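Local coordinates for dITP/XTP pyrophosphatase (Mycobacteroides abscessus, PDB 6WWD), which probably hydrolyses non-canonical purine nucleoside triphosphates such as XTP, dITP and ITP to monophosphates and diphosphate, clearing them from the nucleotide pool, at residues D[78-83]-D[89-94]; D[103-108]-D[155-160]. All blocks are in the same frame, centred on the assembly; numbering follows the deposited sequence.

From the N terminus, strand 67-77 leads into residues 78-83, whose turn reverses the chain into strand 84-85. Interaction 1 closes this short loop when residues 89-94 return to the turn, with five residues between its segments. Helix 98-108 follows and supplies the first half of interaction 2. The chain then runs through strands 118-128 and 134-145 before residues 155-160 close that much longer loop. The two contacts come in series, neither nested nor crossed. Their centres lie about 10 Å apart. Leu-80 packs on Leu-105, and Trp-91 on Tyr-157. Together they join the hairpin turn, the helix and the loop predicted to bind substrate near the second subunit.

Interaction 1: residues D[78-83]-D[89-94]; sequences DALNWM and ARWSGR
Met-83 and Trp-91 bring the two backbones nearest, with their CA atoms still 8.9 Å apart. Neither segment is a regular helix or strand. A type I' beta turn runs from Leu-80 to Met-83. The bond from Met-83 N to Leu-80 O, at 3.0 Å, closes it. Asn-81 and Trp-82 take its two middle positions, both with positive phi. The other segment makes a type I turn from Arg-90 to Gly-93, closed by Gly-93 N to Arg-90 O at 2.8 Å. Side chains alone bridge the gap between the turns. The first turn belongs to a beta hairpin: it joins strand 67-77 to the short strand 84-85, and the two pair antiparallel in the mixed sheet of this HAM1-family fold. Trp-91 reaches toward it from the other side of the gap. Its CG stands anti to the backbone N (chi1 -171°), and the six-membered part of the indole meets the hairpin turn. Met-83 crosses this ring at about a right angle and touches it twice. Its CB lies 3.8 Å from Trp-91 CH2. Bends at chi2 and chi3 fold the chain back, and Met-83 CE comes to 4.0 Å from Trp-91 CZ3. Leu-80 adds one branch, with its CD1 at 3.9 Å from Trp-91 CZ2. All three touching residues are buried. The indole nitrogen is also satisfied: Trp-91 NE1 bonds to Gln-108 OE1 at the end of helix 98-108. A second subunit lies close by. The Trp-91 ring meets Trp-91 of the second subunit with the planes at about 80°, and Asn-81 ND2 bonds to Asn-81 O of that subunit.

Interaction 2: residues D[103-108]-D[155-160]; sequences ALLLAQ and FGYDPI
Ile-160 packs against two leucines of the helix, Leu-105 and Leu-106, and works with both of its branches. The first segment is the last part of helix 98-108. The second is a loop that passes from a type II' turn into a short 3-10 segment. The meeting surface is wholly apolar. Ile-160 CG1 sits between the backbone N and the carbonyl carbon (chi1 60°), which leaves CG2 beside the N and splits the branches between the two leucines. Ile-160 CG2 packs against the forked end of Leu-106, 3.8 Å from Leu-106 CD2 and 3.9 Å from Leu-106 CD1. Ile-160 CD1 lies 3.8 Å from Leu-105 CD2. That same leucine methyl also touches the phenol ring, 4.0 Å from both Tyr-157 CD1 and Tyr-157 CE1. Ile-160 CD1 lies in the plane of the Tyr-157 ring, at its edge. These four residues form the tight part. Leu-105, Tyr-157 and Ile-160 are buried, and Leu-106 is partly exposed but packs just as closely. Tyr-157 OH is held by a hydrogen bond to Ser-88 O. The loose side is the turn at 155-158. Gly-156, Asp-158 and the modelled atoms of Phe-155 stand clear of the helix and are partly exposed; the Phe-155 ring is not modelled. There the turn is closed by Asp-158 N to Phe-155 O at 3.0 Å, and a weak bond from Phe-155 N to Asp-158 OD2 adds to it. Gly-156 takes a positive phi (59°) at the turn's second position. Residues 155-158 are predicted to bind the substrate. The helix packs against a loop that, in HAM1-family pyrophosphatases, probably forms part of the nucleotide pocket.

Interaction 1: residues D[78-83]-D[89-94]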
loop_
_atom_site.group_PDB
_atom_site.type_symbol
_atom_site.label_atom_id
_atom_site.label_comp_id
_atom_site.label_asym_id
_atom_site.label_seq_id
_atom_site.Cartn_x
_atom_site.Cartn_y
_atom_site.Cartn_z
ATOM N N ASP D 78 -8.796 8.560 0.508
ATOM C CA ASP D 78 -8.468 7.499 1.457
ATOM C C ASP D 78 -9.482 6.358 1.401
ATOM O O ASP D 78 -9.114 5.175 1.308
ATOM C CB ASP D 78 -8.392 8.070 2.877
ATOM C CG ASP D 78 -7.328 9.151 3.023
ATOM O OD1 ASP D 78 -6.770 9.605 2.000
ATOM O OD2 ASP D 78 -7.043 9.563 4.166
ATOM N N ALA D 79 -10.773 6.696 1.451
ATOM C CA ALA D 79 -11.824 5.683 1.501
ATOM C C ALA D 79 -11.890 4.821 0.244
ATOM O O ALA D 79 -12.530 3.758 0.269
ATOM C CB ALA D 79 -13.186 6.361 1.729
ATOM N N LEU D 80 -11.274 5.260 -0.859
ATOM C CA LEU D 80 -11.215 4.491 -2.097
ATOM C C LEU D 80 -9.824 3.908 -2.327
ATOM O O LEU D 80 -9.420 3.666 -3.475
ATOM C CB LEU D 80 -11.625 5.351 -3.297
ATOM C CG LEU D 80 -12.996 6.053 -3.295
ATOM C CD1 LEU D 80 -13.246 6.794 -4.620
ATOM C CD2 LEU D 80 -14.182 5.128 -2.972
ATOM N N ASN D 81 -9.087 3.679 -1.242
ATOM C CA ASN D 81 -7.714 3.165 -1.306
ATOM C C ASN D 81 -6.860 3.999 -2.258
ATOM O O ASN D 81 -6.034 3.474 -3.012
ATOM C CB ASN D 81 -7.672 1.692 -1.701
ATOM C CG ASN D 81 -6.472 0.975 -1.109
ATOM O OD1 ASN D 81 -6.062 1.264 0.009
ATOM N ND2 ASN D 81 -5.904 0.043 -1.861
ATOM N N TRP D 82 -7.067 5.312 -2.203
ATOM C CA TRP D 82 -6.317 6.340 -2.916
ATOM C C TRP D 82 -6.625 6.387 -4.406
ATOM O O TRP D 82 -5.955 7.114 -5.143
ATOM C CB TRP D 82 -4.813 6.216 -2.622
ATOM C CG TRP D 82 -4.618 6.691 -1.198
ATOM C CD1 TRP D 82 -4.588 7.989 -0.772
ATOM C CD2 TRP D 82 -4.544 5.886 -0.017
ATOM N NE1 TRP D 82 -4.457 8.047 0.591
ATOM C CE2 TRP D 82 -4.424 6.769 1.083
ATOM C CE3 TRP D 82 -4.518 4.507 0.215
ATOM C CZ2 TRP D 82 -4.303 6.320 2.394
ATOM C CZ3 TRP D 82 -4.418 4.059 1.526
ATOM C CH2 TRP D 82 -4.304 4.964 2.597
ATOM N N MET D 83 -7.670 5.691 -4.859
ATOM C CA MET D 83 -8.322 6.040 -6.114
ATOM C C MET D 83 -9.170 7.302 -5.876
ATOM O O MET D 83 -9.365 7.713 -4.738
ATOM C CB MET D 83 -9.163 4.861 -6.618
ATOM C CG MET D 83 -8.369 3.548 -6.821
ATOM S SD MET D 83 -6.973 3.753 -7.963
ATOM C CE MET D 83 -7.862 3.784 -9.529
ATOM N N ALA D 89 -9.608 11.550 -14.195
ATOM C CA ALA D 89 -10.263 12.257 -15.291
ATOM C C ALA D 89 -11.315 11.412 -15.997
ATOM O O ALA D 89 -12.092 11.958 -16.785
ATOM C CB ALA D 89 -9.216 12.733 -16.309
ATOM N N ARG D 90 -11.364 10.112 -15.744
ATOM C CA ARG D 90 -12.362 9.254 -16.362
ATOM C C ARG D 90 -13.020 8.357 -15.319
ATOM O O ARG D 90 -13.355 7.199 -15.581
ATOM C CB ARG D 90 -11.744 8.447 -17.507
ATOM C CG ARG D 90 -10.595 7.518 -17.130
ATOM C CD ARG D 90 -9.948 6.930 -18.383
ATOM N NE ARG D 90 -9.199 5.696 -18.136
ATOM C CZ ARG D 90 -7.965 5.633 -17.623
ATOM N NH1 ARG D 90 -7.315 6.743 -17.263
ATOM N NH2 ARG D 90 -7.374 4.449 -17.455
ATOM N N TRP D 91 -13.226 8.898 -14.116
ATOM C CA TRP D 91 -13.670 8.080 -12.989
ATOM C C TRP D 91 -15.050 7.460 -13.232
ATOM O O TRP D 91 -15.294 6.304 -12.854
ATOM C CB TRP D 91 -13.664 8.912 -11.700
ATOM C CG TRP D 91 -13.916 8.057 -10.477
ATOM C CD1 TRP D 91 -14.911 8.210 -9.559
ATOM C CD2 TRP D 91 -13.185 6.883 -10.089
ATOM N NE1 TRP D 91 -14.834 7.220 -8.609
ATOM C CE2 TRP D 91 -13.783 6.392 -8.911
ATOM C CE3 TRP D 91 -12.073 6.218 -10.611
ATOM C CZ2 TRP D 91 -13.315 5.247 -8.250
ATOM C CZ3 TRP D 91 -11.606 5.085 -9.953
ATOM C CH2 TRP D 91 -12.230 4.615 -8.782
ATOM N N SER D 92 -15.959 8.208 -13.879
ATOM C CA SER D 92 -17.282 7.710 -14.239
ATOM C C SER D 92 -17.250 6.793 -15.450
ATOM O O SER D 92 -18.297 6.310 -15.874
ATOM C CB SER D 92 -18.233 8.877 -14.498
ATOM O OG SER D 92 -17.771 9.643 -15.593
ATOM N N GLY D 93 -16.081 6.552 -16.015
ATOM C CA GLY D 93 -15.892 5.693 -17.160
ATOM C C GLY D 93 -15.633 6.395 -18.461
ATOM O O GLY D 93 -15.181 5.741 -19.411
ATOM N N ARG D 94 -15.846 7.707 -18.528
ATOM C CA ARG D 94 -15.751 8.473 -19.765
ATOM C C ARG D 94 -14.945 9.736 -19.513
ATOM O O ARG D 94 -15.310 10.548 -18.656
ATOM C CB ARG D 94 -17.136 8.824 -20.326
#

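Interaction 2: residues D[103-108]-D[155-160]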
loop_
_atom_site.group_PDB
_atom_site.type_symbol
_atom_site.label_atom_id
_atom_site.label_comp_id
_atom_site.label_asym_id
_atom_site.label_seq_id
_atom_site.Cartn_x
_atom_site.Cartn_y
_atom_site.Cartn_z
ATOM N N ALA D 103 -20.203 13.582 -9.423
ATOM C CA ALA D 103 -21.418 12.975 -8.883
ATOM C C ALA D 103 -21.179 11.522 -8.470
ATOM O O ALA D 103 -21.685 11.073 -7.439
ATOM C CB ALA D 103 -22.553 13.072 -9.904
ATOM N N LEU D 104 -20.416 10.765 -9.262
ATOM C CA LEU D 104 -20.115 9.391 -8.873
ATOM C C LEU D 104 -19.336 9.354 -7.560
ATOM O O LEU D 104 -19.638 8.556 -6.664
ATOM C CB LEU D 104 -19.337 8.675 -9.986
ATOM C CG LEU D 104 -18.787 7.274 -9.642
ATOM C CD1 LEU D 104 -19.919 6.282 -9.246
ATOM C CD2 LEU D 104 -17.906 6.726 -10.778
ATOM N N LEU D 105 -18.308 10.186 -7.441
ATOM C CA LEU D 105 -17.499 10.181 -6.223
ATOM C C LEU D 105 -18.354 10.471 -4.991
ATOM O O LEU D 105 -18.266 9.761 -3.978
ATOM C CB LEU D 105 -16.366 11.196 -6.349
ATOM C CG LEU D 105 -15.412 11.229 -5.158
ATOM C CD1 LEU D 105 -14.852 9.859 -4.935
ATOM C CD2 LEU D 105 -14.287 12.182 -5.438
ATOM N N LEU D 106 -19.180 11.525 -5.058
ATOM C CA LEU D 106 -20.077 11.841 -3.947
ATOM C C LEU D 106 -20.988 10.674 -3.614
ATOM O O LEU D 106 -21.189 10.350 -2.438
ATOM C CB LEU D 106 -20.942 13.062 -4.261
ATOM C CG LEU D 106 -20.306 14.444 -4.275
ATOM C CD1 LEU D 106 -21.396 15.493 -4.487
ATOM C CD2 LEU D 106 -19.572 14.663 -2.962
ATOM N N ALA D 107 -21.594 10.068 -4.642
ATOM C CA ALA D 107 -22.518 8.964 -4.405
ATOM C C ALA D 107 -21.794 7.775 -3.796
ATOM O O ALA D 107 -22.335 7.100 -2.912
ATOM C CB ALA D 107 -23.218 8.556 -5.701
ATOM N N GLN D 108 -20.575 7.492 -4.270
ATOM C CA GLN D 108 -19.807 6.384 -3.706
ATOM C C GLN D 108 -19.548 6.602 -2.222
ATOM O O GLN D 108 -19.608 5.655 -1.428
ATOM C CB GLN D 108 -18.481 6.201 -4.462
ATOM C CG GLN D 108 -18.615 5.594 -5.871
ATOM C CD GLN D 108 -17.287 5.500 -6.597
ATOM O OE1 GLN D 108 -16.459 6.392 -6.497
ATOM N NE2 GLN D 108 -17.079 4.413 -7.322
ATOM N N PHE D 155 -12.700 23.824 -11.722
ATOM C CA PHE D 155 -12.978 22.737 -12.638
ATOM C C PHE D 155 -12.822 21.417 -11.905
ATOM O O PHE D 155 -12.343 21.365 -10.767
ATOM C CB PHE D 155 -12.029 22.774 -13.843
ATOM N N GLY D 156 -13.218 20.347 -12.590
ATOM C CA GLY D 156 -12.944 19.009 -12.096
ATOM C C GLY D 156 -13.556 18.779 -10.732
ATOM O O GLY D 156 -14.745 19.030 -10.513
ATOM N N TYR D 157 -12.746 18.267 -9.804
ATOM C CA TYR D 157 -13.225 17.967 -8.459
ATOM C C TYR D 157 -13.171 19.157 -7.510
ATOM O O TYR D 157 -13.524 19.000 -6.333
ATOM C CB TYR D 157 -12.423 16.807 -7.860
ATOM C CG TYR D 157 -12.577 15.523 -8.649
ATOM C CD1 TYR D 157 -13.703 14.719 -8.489
ATOM C CD2 TYR D 157 -11.586 15.106 -9.535
ATOM C CE1 TYR D 157 -13.851 13.530 -9.204
ATOM C CE2 TYR D 157 -11.717 13.915 -10.254
ATOM C CZ TYR D 157 -12.856 13.137 -10.083
ATOM O OH TYR D 157 -12.991 11.967 -10.796
ATOM N N ASP D 158 -12.760 20.331 -7.981
ATOM C CA ASP D 158 -12.692 21.503 -7.108
ATOM C C ASP D 158 -13.970 21.758 -6.309
ATOM O O ASP D 158 -13.853 22.101 -5.119
ATOM C CB ASP D 158 -12.342 22.750 -7.935
ATOM C CG ASP D 158 -10.900 22.748 -8.403
ATOM O OD1 ASP D 158 -10.146 21.851 -7.980
ATOM O OD2 ASP D 158 -10.528 23.621 -9.215
ATOM N N PRO D 159 -15.184 21.637 -6.870
ATOM C CA PRO D 159 -16.392 21.912 -6.069
ATOM C C PRO D 159 -16.619 20.938 -4.916
ATOM O O PRO D 159 -17.423 21.251 -4.045
ATOM C CB PRO D 159 -17.532 21.817 -7.102
ATOM C CG PRO D 159 -16.883 22.061 -8.395
ATOM C CD PRO D 159 -15.522 21.475 -8.296
ATOM N N ILE D 160 -15.941 19.785 -4.861
ATOM C CA ILE D 160 -16.152 18.847 -3.761
ATOM C C ILE D 160 -14.874 18.571 -2.985
ATOM O O ILE D 160 -14.858 17.683 -2.137
ATOM C CB ILE D 160 -16.764 17.516 -4.240
ATOM C CG1 ILE D 160 -15.829 16.845 -5.268
ATOM C CG2 ILE D 160 -18.201 17.694 -4.730
ATOM C CD1 ILE D 160 -16.241 15.430 -5.577
#